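Local coordinates for protein glutamine synthetase (Streptomyces coelicolor, PDB 4BAX) that belongs to the glutamine synthetase family, pairing a beta-grasp domain with a larger catalytic domain in a subunit that assembles into a ten-chain oligomer, at residues 115-126 and 212-222; 56-64 and 76-86. All coordinates share one frame; numbering follows the deposited sequence.

Overall arrangement
Along the chain the two contacts follow in series: contact 2 is complete before contact 1 begins. Contact 2, residues 56-64 with 76-86, is a beta hairpin inside the five-stranded sheet of the beta-grasp domain. Contact 1, residues 115-126 with 212-222, pairs strands 110-121 and 214-216 in the catalytic domain. Their centres lie 29 Å apart and their nearest atoms about 13 Å, so they do not touch. Helix 190-210 relates them, since side chains of both contacts pack on it: Phe63 and Leu78 from one sheet, Tyr117 and Ala215 from the other. Both also meet the second subunit, which places each domain at the interface between copies.

Contact 1. Residues 115-126 and 212-222; sequences QEYTFFKGTRPL and EVSATLDPKPV
Leu217 meets Gln115 because the glutamine runs with CG opposite its backbone N (chi1 169°) and then bends at chi2 (78°), which brings its amide across the leucine at about a right angle, NE2 lying 3.3 Å from Leu217 CD2. The amide is held there by a bond from NE2 to Glu116 O, lying almost in the amide plane; NE2 also donates to Ala319 O, while OE1 accepts from Arg201 NE. Past this end the strands pair antiparallel. Thr118 and Thr216 exchange two backbone bonds, Thr118 N to Thr216 O at 3.1 Å and Thr216 N to Thr118 O at 3.0 Å; Phe120 and Ser214 form the next hydrogen-bonded pair, Phe120 N to Ser214 O at 2.7 Å. On the face carrying Thr118, Phe120 and Thr216, Pro221 folds back over the pair: its CB sits at the edge of the Phe120 ring, 3.7 Å from CE1, and its CG approaches Thr118 OG1. One water, accepting from Thr118 OG1 and donating to Thr216 O, bridges the two strands, and Thr216 OG1 takes the Asp218 N-H in an ST turn that leads into the following turn. The other face carries Phe119, whose CE1 is 4.2 Å from Ala215 CB. At the far end Lys121 NZ reaches Glu212 O only weakly. Strand 180-188 bonds to the other side of strand 110-121 through Trp181 and Phe183, helix 152-164 packs on Phe119 and Val213, and helix 190-210 lies against Tyr117, Ala215 and Leu217.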
loop_
_atom_site.group_PDB
_atom_site.type_symbol
_atom_site.label_atom_id
_atom_site.label_comp_id
_atom_site.label_asym_id
_atom_site.label_seq_id
_atom_site.Cartn_x
_atom_site.Cartn_y
_atom_site.Cartn_z
ATOM N N GLN A 115 -17.643 10.989 -34.554
ATOM C CA GLN A 115 -16.539 11.523 -33.784
ATOM C C GLN A 115 -15.984 10.506 -32.830
ATOM O O GLN A 115 -16.656 10.055 -31.900
ATOM C CB GLN A 115 -17.004 12.748 -32.997
ATOM C CG GLN A 115 -16.009 13.227 -31.946
ATOM C CD GLN A 115 -14.822 14.022 -32.527
ATOM O OE1 GLN A 115 -14.969 15.176 -32.998
ATOM N NE2 GLN A 115 -13.634 13.416 -32.465
ATOM N N GLU A 116 -14.730 10.150 -33.071
ATOM C CA GLU A 116 -14.079 9.157 -32.249
ATOM C C GLU A 116 -13.180 9.797 -31.188
ATOM O O GLU A 116 -12.678 10.916 -31.360
ATOM C CB GLU A 116 -13.278 8.186 -33.130
ATOM C CG GLU A 116 -14.167 7.371 -34.086
ATOM C CD GLU A 116 -13.384 6.388 -34.966
ATOM O OE1 GLU A 116 -12.150 6.566 -35.126
ATOM O OE2 GLU A 116 -14.009 5.417 -35.471
ATOM N N TYR A 117 -12.976 9.067 -30.096
ATOM C CA TYR A 117 -12.100 9.513 -29.032
ATOM C C TYR A 117 -11.656 8.322 -28.218
ATOM O O TYR A 117 -12.339 7.294 -28.207
ATOM C CB TYR A 117 -12.798 10.538 -28.143
ATOM C CG TYR A 117 -14.087 10.018 -27.520
ATOM C CD1 TYR A 117 -15.278 9.995 -28.239
ATOM C CD2 TYR A 117 -14.111 9.543 -26.220
ATOM C CE1 TYR A 117 -16.445 9.521 -27.679
ATOM C CE2 TYR A 117 -15.288 9.068 -25.656
ATOM C CZ TYR A 117 -16.446 9.064 -26.387
ATOM O OH TYR A 117 -17.602 8.591 -25.807
ATOM N N THR A 118 -10.565 8.491 -27.477
ATOM C CA THR A 118 -10.018 7.424 -26.640
ATOM C C THR A 118 -9.861 7.905 -25.202
ATOM O O THR A 118 -9.333 9.002 -24.970
ATOM C CB THR A 118 -8.654 6.923 -27.200
ATOM O OG1 THR A 118 -8.748 6.762 -28.631
ATOM C CG2 THR A 118 -8.249 5.593 -26.560
ATOM N N PHE A 119 -10.317 7.094 -24.246
ATOM C CA PHE A 119 -10.130 7.402 -22.820
ATOM C C PHE A 119 -8.724 7.111 -22.301
ATOM O O PHE A 119 -8.126 6.072 -22.620
ATOM C CB PHE A 119 -11.147 6.666 -21.942
ATOM C CG PHE A 119 -12.524 7.236 -22.010
ATOM C CD1 PHE A 119 -12.726 8.588 -21.881
ATOM C CD2 PHE A 119 -13.630 6.407 -22.254
ATOM C CE1 PHE A 119 -14.018 9.117 -21.968
ATOM C CE2 PHE A 119 -14.914 6.929 -22.351
ATOM C CZ PHE A 119 -15.107 8.288 -22.205
ATOM N N PHE A 120 -8.239 7.990 -21.429
ATOM C CA PHE A 120 -6.938 7.791 -20.809
ATOM C C PHE A 120 -7.058 8.030 -19.315
ATOM O O PHE A 120 -7.855 8.860 -18.869
ATOM C CB PHE A 120 -5.897 8.751 -21.398
ATOM C CG PHE A 120 -5.124 8.187 -22.556
ATOM C CD1 PHE A 120 -5.741 7.971 -23.788
ATOM C CD2 PHE A 120 -3.779 7.839 -22.411
ATOM C CE1 PHE A 120 -5.026 7.428 -24.862
ATOM C CE2 PHE A 120 -3.050 7.302 -23.490
ATOM C CZ PHE A 120 -3.685 7.099 -24.716
ATOM N N LYS A 121 -6.276 7.290 -18.542
ATOM C CA LYS A 121 -6.105 7.593 -17.136
ATOM C C LYS A 121 -4.616 7.913 -16.925
ATOM O O LYS A 121 -3.759 7.011 -16.850
ATOM C CB LYS A 121 -6.541 6.413 -16.272
ATOM C CG LYS A 121 -6.254 6.687 -14.810
ATOM C CD LYS A 121 -7.469 7.209 -14.062
ATOM C CE LYS A 121 -7.029 8.030 -12.832
ATOM N NZ LYS A 121 -8.078 8.210 -11.780
ATOM N N GLY A 122 -4.332 9.209 -16.824
ATOM C CA GLY A 122 -2.970 9.712 -16.895
ATOM C C GLY A 122 -2.360 9.463 -18.263
ATOM O O GLY A 122 -3.010 9.732 -19.285
ATOM N N THR A 123 -1.142 8.921 -18.283
ATOM C CA THR A 123 -0.460 8.591 -19.534
ATOM C C THR A 123 -0.905 7.232 -20.067
ATOM O O THR A 123 -0.531 6.826 -21.177
ATOM C CB THR A 123 1.078 8.588 -19.360
ATOM O OG1 THR A 123 1.431 7.891 -18.154
ATOM C CG2 THR A 123 1.630 10.009 -19.340
ATOM N N ARG A 124 -1.686 6.521 -19.258
ATOM C CA ARG A 124 -2.131 5.180 -19.589
ATOM C C ARG A 124 -3.498 5.194 -20.264
ATOM O O ARG A 124 -4.436 5.841 -19.779
ATOM C CB ARG A 124 -2.240 4.355 -18.300
ATOM C CG ARG A 124 -1.962 2.852 -18.473
ATOM C CD ARG A 124 -3.074 2.032 -17.869
ATOM N NE ARG A 124 -3.477 2.600 -16.593
ATOM C CZ ARG A 124 -4.745 2.700 -16.195
ATOM N NH1 ARG A 124 -5.740 2.275 -16.979
ATOM N NH2 ARG A 124 -5.023 3.241 -15.010
ATOM N N PRO A 125 -3.633 4.437 -21.362
ATOM C CA PRO A 125 -4.949 4.211 -21.983
ATOM C C PRO A 125 -5.876 3.513 -20.978
ATOM O O PRO A 125 -5.443 2.573 -20.278
ATOM C CB PRO A 125 -4.620 3.266 -23.154
ATOM C CG PRO A 125 -3.152 3.520 -23.455
ATOM C CD PRO A 125 -2.536 3.780 -22.103
ATOM N N LEU A 126 -7.128 3.957 -20.896
ATOM C CA LEU A 126 -8.024 3.425 -19.870
ATOM C C LEU A 126 -8.224 1.906 -19.998
ATOM O O LEU A 126 -8.421 1.224 -18.994
ATOM C CB LEU A 126 -9.368 4.175 -19.853
ATOM C CG LEU A 126 -10.320 3.735 -18.735
ATOM C CD1 LEU A 126 -9.903 4.386 -17.439
ATOM C CD2 LEU A 126 -11.783 4.030 -19.034
ATOM N N GLU A 212 -12.918 11.459 -13.228
ATOM C CA GLU A 212 -11.453 11.447 -13.095
ATOM C C GLU A 212 -10.752 10.731 -14.230
ATOM O O GLU A 212 -9.731 10.088 -13.993
ATOM C CB GLU A 212 -11.004 10.857 -11.764
ATOM C CG GLU A 212 -11.239 11.722 -10.573
ATOM C CD GLU A 212 -10.950 10.971 -9.289
ATOM O OE1 GLU A 212 -11.092 9.714 -9.252
ATOM O OE2 GLU A 212 -10.561 11.648 -8.313
ATOM N N VAL A 213 -11.274 10.846 -15.451
ATOM C CA VAL A 213 -10.587 10.276 -16.613
ATOM C C VAL A 213 -10.428 11.345 -17.661
ATOM O O VAL A 213 -11.000 12.430 -17.545
ATOM C CB VAL A 213 -11.311 9.030 -17.223
ATOM C CG1 VAL A 213 -11.627 7.983 -16.146
ATOM C CG2 VAL A 213 -12.574 9.449 -17.982
ATOM N N SER A 214 -9.673 11.014 -18.697
ATOM C CA SER A 214 -9.401 11.955 -19.761
ATOM C C SER A 214 -9.862 11.387 -21.088
ATOM O O SER A 214 -9.881 10.161 -21.281
ATOM C CB SER A 214 -7.909 12.243 -19.835
ATOM O OG SER A 214 -7.504 13.031 -18.732
ATOM N N ALA A 215 -10.184 12.291 -22.010
ATOM C CA ALA A 215 -10.494 11.916 -23.372
ATOM C C ALA A 215 -9.511 12.632 -24.287
ATOM O O ALA A 215 -9.099 13.763 -24.005
ATOM C CB ALA A 215 -11.928 12.300 -23.719
ATOM N N THR A 216 -9.102 11.948 -25.352
ATOM C CA THR A 216 -8.203 12.531 -26.336
ATOM C C THR A 216 -8.724 12.336 -27.744
ATOM O O THR A 216 -9.361 11.314 -28.037
ATOM C CB THR A 216 -6.746 12.000 -26.192
ATOM O OG1 THR A 216 -5.871 12.813 -26.989
ATOM C CG2 THR A 216 -6.651 10.591 -26.685
ATOM N N LEU A 217 -8.496 13.339 -28.592
ATOM C CA LEU A 217 -8.873 13.263 -29.997
ATOM C C LEU A 217 -7.604 13.026 -30.819
ATOM O O LEU A 217 -7.602 13.243 -32.029
ATOM C CB LEU A 217 -9.603 14.523 -30.462
ATOM C CG LEU A 217 -10.955 14.804 -29.801
ATOM C CD1 LEU A 217 -11.771 15.950 -30.512
ATOM C CD2 LEU A 217 -11.762 13.520 -29.704
ATOM N N ASP A 218 -6.542 12.566 -30.150
ATOM C CA ASP A 218 -5.300 12.179 -30.822
ATOM C C ASP A 218 -5.634 11.060 -31.810
ATOM O O ASP A 218 -6.310 10.101 -31.460
ATOM C CB ASP A 218 -4.221 11.729 -29.808
ATOM C CG ASP A 218 -3.526 12.917 -29.095
ATOM O OD1 ASP A 218 -3.773 14.081 -29.481
ATOM O OD2 ASP A 218 -2.735 12.694 -28.140
ATOM N N PRO A 219 -5.169 11.195 -33.056
ATOM C CA PRO A 219 -5.473 10.285 -34.173
ATOM C C PRO A 219 -4.884 8.893 -34.019
ATOM O O PRO A 219 -5.482 7.933 -34.500
ATOM C CB PRO A 219 -4.862 10.996 -35.391
ATOM C CG PRO A 219 -3.844 11.907 -34.831
ATOM C CD PRO A 219 -4.318 12.324 -33.467
ATOM N N LYS A 220 -3.725 8.796 -33.379
ATOM C CA LYS A 220 -3.091 7.514 -33.111
ATOM C C LYS A 220 -2.541 7.457 -31.674
ATOM O O LYS A 220 -1.329 7.500 -31.467
ATOM C CB LYS A 220 -1.963 7.273 -34.134
ATOM C CG LYS A 220 -1.399 5.848 -34.206
ATOM C CD LYS A 220 -2.310 4.926 -35.006
ATOM C CE LYS A 220 -1.642 3.573 -35.282
ATOM N NZ LYS A 220 -2.627 2.478 -35.559
ATOM N N PRO A 221 -3.430 7.322 -30.681
ATOM C CA PRO A 221 -3.073 7.368 -29.259
ATOM C C PRO A 221 -2.072 6.271 -28.841
ATOM O O PRO A 221 -1.200 6.524 -28.006
ATOM C CB PRO A 221 -4.433 7.208 -28.557
ATOM C CG PRO A 221 -5.295 6.549 -29.547
ATOM C CD PRO A 221 -4.866 7.082 -30.872
ATOM N N VAL A 222 -2.175 5.081 -29.427
ATOM C CA VAL A 222 -1.152 4.057 -29.209
ATOM C C VAL A 222 -0.539 3.653 -30.550
ATOM O O VAL A 222 -1.258 3.310 -31.496
ATOM C CB VAL A 222 -1.741 2.801 -28.511
ATOM C CG1 VAL A 222 -0.657 1.761 -28.260
ATOM C CG2 VAL A 222 -2.429 3.176 -27.197
HETATM O O HOH W 1 -7.929 9.270 -29.845
#

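Contact 2. Residues 56-64 and 76-86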
loop_
_atom_site.group_PDB
_atom_site.type_symbol
_atom_site.label_atom_id
_atom_site.label_comp_id
_atom_site.label_asym_id
_atom_site.label_seq_id
_atom_site.Cartn_x
_atom_site.Cartn_y
_atom_site.Cartn_z
ATOM N N ASP A 56 -6.045 41.645 -27.138
ATOM C CA ASP A 56 -7.129 41.594 -26.197
ATOM C C ASP A 56 -8.199 41.123 -27.124
ATOM O O ASP A 56 -8.269 41.575 -28.270
ATOM C CB ASP A 56 -7.469 43.000 -25.719
ATOM C CG ASP A 56 -6.369 43.601 -24.887
ATOM O OD1 ASP A 56 -5.616 42.820 -24.266
ATOM O OD2 ASP A 56 -6.261 44.848 -24.845
ATOM N N CYS A 57 -9.037 40.215 -26.654
ATOM C CA CYS A 57 -9.928 39.545 -27.575
ATOM C C CYS A 57 -11.380 39.745 -27.178
ATOM O O CYS A 57 -11.686 40.093 -26.031
ATOM C CB CYS A 57 -9.582 38.061 -27.639
ATOM S SG CYS A 57 -7.896 37.727 -28.204
ATOM N N VAL A 58 -12.257 39.581 -28.161
ATOM C CA VAL A 58 -13.674 39.787 -27.966
ATOM C C VAL A 58 -14.391 38.439 -28.213
ATOM O O VAL A 58 -14.106 37.725 -29.193
ATOM C CB VAL A 58 -14.207 40.866 -28.931
ATOM C CG1 VAL A 58 -15.720 40.865 -28.949
ATOM C CG2 VAL A 58 -13.661 42.252 -28.532
ATOM N N LEU A 59 -15.327 38.116 -27.319
ATOM C CA LEU A 59 -16.159 36.937 -27.428
ATOM C C LEU A 59 -17.523 37.314 -27.971
ATOM O O LEU A 59 -18.205 38.191 -27.392
ATOM C CB LEU A 59 -16.302 36.286 -26.055
ATOM C CG LEU A 59 -14.984 35.649 -25.586
ATOM C CD1 LEU A 59 -15.049 35.108 -24.143
ATOM C CD2 LEU A 59 -14.524 34.567 -26.570
ATOM N N LYS A 60 -17.887 36.724 -29.104
ATOM C CA LYS A 60 -19.179 36.990 -29.680
ATOM C C LYS A 60 -19.980 35.689 -29.773
ATOM O O LYS A 60 -19.586 34.786 -30.500
ATOM C CB LYS A 60 -19.009 37.596 -31.073
ATOM C CG LYS A 60 -20.291 37.998 -31.726
ATOM C CD LYS A 60 -19.975 38.377 -33.166
ATOM C CE LYS A 60 -21.225 38.765 -33.932
ATOM N NZ LYS A 60 -21.854 39.909 -33.204
ATOM N N PRO A 61 -21.107 35.600 -29.039
ATOM C CA PRO A 61 -21.974 34.408 -29.012
ATOM C C PRO A 61 -22.460 34.050 -30.417
ATOM O O PRO A 61 -22.844 34.949 -31.174
ATOM C CB PRO A 61 -23.166 34.855 -28.149
ATOM C CG PRO A 61 -22.639 35.976 -27.300
ATOM C CD PRO A 61 -21.468 36.587 -27.998
ATOM N N VAL A 62 -22.385 32.776 -30.796
ATOM C CA VAL A 62 -22.896 32.354 -32.100
ATOM C C VAL A 62 -23.901 31.224 -31.929
ATOM O O VAL A 62 -24.697 30.933 -32.829
ATOM C CB VAL A 62 -21.752 31.944 -33.073
ATOM C CG1 VAL A 62 -20.796 33.107 -33.269
ATOM C CG2 VAL A 62 -21.008 30.718 -32.554
ATOM N N PHE A 63 -23.817 30.554 -30.784
ATOM C CA PHE A 63 -24.686 29.424 -30.493
ATOM C C PHE A 63 -24.849 29.311 -28.988
ATOM O O PHE A 63 -23.894 29.557 -28.255
ATOM C CB PHE A 63 -24.105 28.138 -31.076
ATOM C CG PHE A 63 -24.888 26.897 -30.713
ATOM C CD1 PHE A 63 -25.947 26.490 -31.517
ATOM C CD2 PHE A 63 -24.563 26.131 -29.593
ATOM C CE1 PHE A 63 -26.686 25.346 -31.209
ATOM C CE2 PHE A 63 -25.292 24.983 -29.279
ATOM C CZ PHE A 63 -26.355 24.590 -30.091
ATOM N N SER A 64 -26.035 28.890 -28.538
ATOM C CA SER A 64 -26.303 28.697 -27.100
ATOM C C SER A 64 -27.263 27.533 -26.870
ATOM O O SER A 64 -28.094 27.217 -27.725
ATOM C CB SER A 64 -26.833 29.972 -26.433
ATOM O OG SER A 64 -28.186 30.209 -26.801
ATOM N N LEU A 76 -24.962 27.223 -21.937
ATOM C CA LEU A 76 -23.641 27.249 -22.558
ATOM C C LEU A 76 -23.677 28.220 -23.722
ATOM O O LEU A 76 -24.635 28.230 -24.502
ATOM C CB LEU A 76 -23.234 25.871 -23.043
ATOM C CG LEU A 76 -23.425 24.793 -21.997
ATOM C CD1 LEU A 76 -23.271 23.447 -22.692
ATOM C CD2 LEU A 76 -22.451 24.977 -20.830
ATOM N N VAL A 77 -22.657 29.059 -23.821
ATOM C CA VAL A 77 -22.594 30.021 -24.902
ATOM C C VAL A 77 -21.317 29.831 -25.710
ATOM O O VAL A 77 -20.226 30.206 -25.258
ATOM C CB VAL A 77 -22.645 31.481 -24.380
ATOM C CG1 VAL A 77 -22.999 32.419 -25.499
ATOM C CG2 VAL A 77 -23.657 31.623 -23.272
ATOM N N LEU A 78 -21.453 29.267 -26.907
ATOM C CA LEU A 78 -20.314 29.133 -27.802
ATOM C C LEU A 78 -20.077 30.444 -28.553
ATOM O O LEU A 78 -20.999 30.969 -29.162
ATOM C CB LEU A 78 -20.546 27.988 -28.794
ATOM C CG LEU A 78 -19.428 27.735 -29.801
ATOM C CD1 LEU A 78 -18.151 27.222 -29.130
ATOM C CD2 LEU A 78 -19.903 26.788 -30.888
ATOM N N CYS A 79 -18.826 30.919 -28.572
ATOM C CA CYS A 79 -18.493 32.240 -29.153
ATOM C C CYS A 79 -17.471 32.125 -30.257
ATOM O O CYS A 79 -16.760 31.123 -30.378
ATOM C CB CYS A 79 -17.933 33.192 -28.086
ATOM S SG CYS A 79 -18.977 33.521 -26.653
ATOM N N GLU A 80 -17.412 33.152 -31.085
ATOM C CA GLU A 80 -16.304 33.267 -32.011
ATOM C C GLU A 80 -15.438 34.385 -31.470
ATOM O O GLU A 80 -15.919 35.238 -30.704
ATOM C CB GLU A 80 -16.773 33.536 -33.448
ATOM C CG GLU A 80 -17.417 34.910 -33.636
ATOM C CD GLU A 80 -17.843 35.161 -35.084
ATOM O OE1 GLU A 80 -17.524 34.301 -35.940
ATOM O OE2 GLU A 80 -18.492 36.204 -35.363
ATOM N N VAL A 81 -14.182 34.405 -31.895
ATOM C CA VAL A 81 -13.218 35.338 -31.329
ATOM C C VAL A 81 -12.980 36.466 -32.319
ATOM O O VAL A 81 -12.719 36.238 -33.512
ATOM C CB VAL A 81 -11.887 34.630 -30.963
ATOM C CG1 VAL A 81 -10.902 35.594 -30.320
ATOM C CG2 VAL A 81 -12.160 33.459 -30.022
ATOM N N LEU A 82 -13.062 37.691 -31.808
ATOM C CA LEU A 82 -12.891 38.858 -32.648
ATOM C C LEU A 82 -11.779 39.727 -32.122
ATOM O O LEU A 82 -11.490 39.720 -30.919
ATOM C CB LEU A 82 -14.171 39.683 -32.681
ATOM C CG LEU A 82 -15.441 38.915 -33.025
ATOM C CD1 LEU A 82 -16.585 39.914 -33.067
ATOM C CD2 LEU A 82 -15.315 38.125 -34.330
ATOM N N ASP A 83 -11.207 40.518 -33.031
ATOM C CA ASP A 83 -10.268 41.558 -32.667
ATOM C C ASP A 83 -11.099 42.671 -32.045
ATOM O O ASP A 83 -12.328 42.653 -32.159
ATOM C CB ASP A 83 -9.546 42.068 -33.925
ATOM C CG ASP A 83 -8.339 41.191 -34.332
ATOM O OD1 ASP A 83 -7.641 40.656 -33.439
ATOM O OD2 ASP A 83 -8.071 41.057 -35.553
ATOM N N THR A 84 -10.437 43.651 -31.431
ATOM C CA THR A 84 -11.124 44.775 -30.761
ATOM C C THR A 84 -11.958 45.634 -31.724
ATOM O O THR A 84 -12.887 46.322 -31.313
ATOM C CB THR A 84 -10.119 45.674 -29.993
ATOM O OG1 THR A 84 -9.069 46.077 -30.880
ATOM C CG2 THR A 84 -9.497 44.898 -28.840
ATOM N N ASP A 85 -11.631 45.566 -33.009
ATOM C CA ASP A 85 -12.371 46.278 -34.045
ATOM C C ASP A 85 -13.543 45.423 -34.544
ATOM O O ASP A 85 -14.110 45.691 -35.599
ATOM C CB ASP A 85 -11.444 46.683 -35.204
ATOM C CG ASP A 85 -10.817 45.481 -35.919
ATOM O OD1 ASP A 85 -11.111 44.318 -35.547
ATOM O OD2 ASP A 85 -9.989 45.701 -36.835
ATOM N N MET A 86 -13.828 44.333 -33.831
ATOM C CA MET A 86 -14.989 43.487 -34.116
ATOM C C MET A 86 -14.820 42.680 -35.404
ATOM O O MET A 86 -15.772 42.056 -35.885
ATOM C CB MET A 86 -16.290 44.294 -34.143
ATOM C CG MET A 86 -16.650 44.902 -32.807
ATOM S SD MET A 86 -16.934 43.645 -31.558
ATOM C CE MET A 86 -16.014 44.344 -30.191
HETATM O O HOH W 2 -7.677 43.088 -31.327
#
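Asp56 touches Thr84 ahead of the first bridged pair, its backbone O 3.6 Å from Thr84 CG2, while its carboxylate turns to Arg294 and Ser292 of the second subunit. Cys57 follows, its CB against Val81 CG1. Val58 and Leu82 form a hydrogen-bonded antiparallel pair, Leu82 N to Val58 O at 2.8 Å, and the methyl end of Met86 reaches back to the valine: bends at chi2 and chi3 set its CE 3.6 Å from Val58 CG2. Leu59 lies on the other face, its CB beside Cys79 SG. Lys60 pairs with Glu80, and the two side chains run alongside each other, pointing the same way, with Lys60 CD 3.4 Å from Glu80 OE2. Their charged ends, NZ and OE2, remain 5.4 Å apart, too far for a salt bridge; Glu80 OE1 bonds instead to Asn92. At Pro61 the ring lies beside Val77, CB to CG1 3.6 Å. The register then slips by one residue, with Val62 N (2.8 Å) and Phe63 N (3.3 Å) both donating to Leu78 O, the signature of a classic beta bulge; the N-H...O angle of 172° at Val62 makes that bond the straighter. Val62 CG1 meets the Glu80 chain at about a right angle. Phe63 O accepts from Leu78 N and restores the ladder, and Ser64 CA approaches Leu76 O. Strand 40-43 bonds to Cys57 and Leu59, strand 3-11 lies beside strand 75-82 with Trp10 against Leu59 and Val81, and helix 190-210 receives Phe63, Leu76 and Leu78.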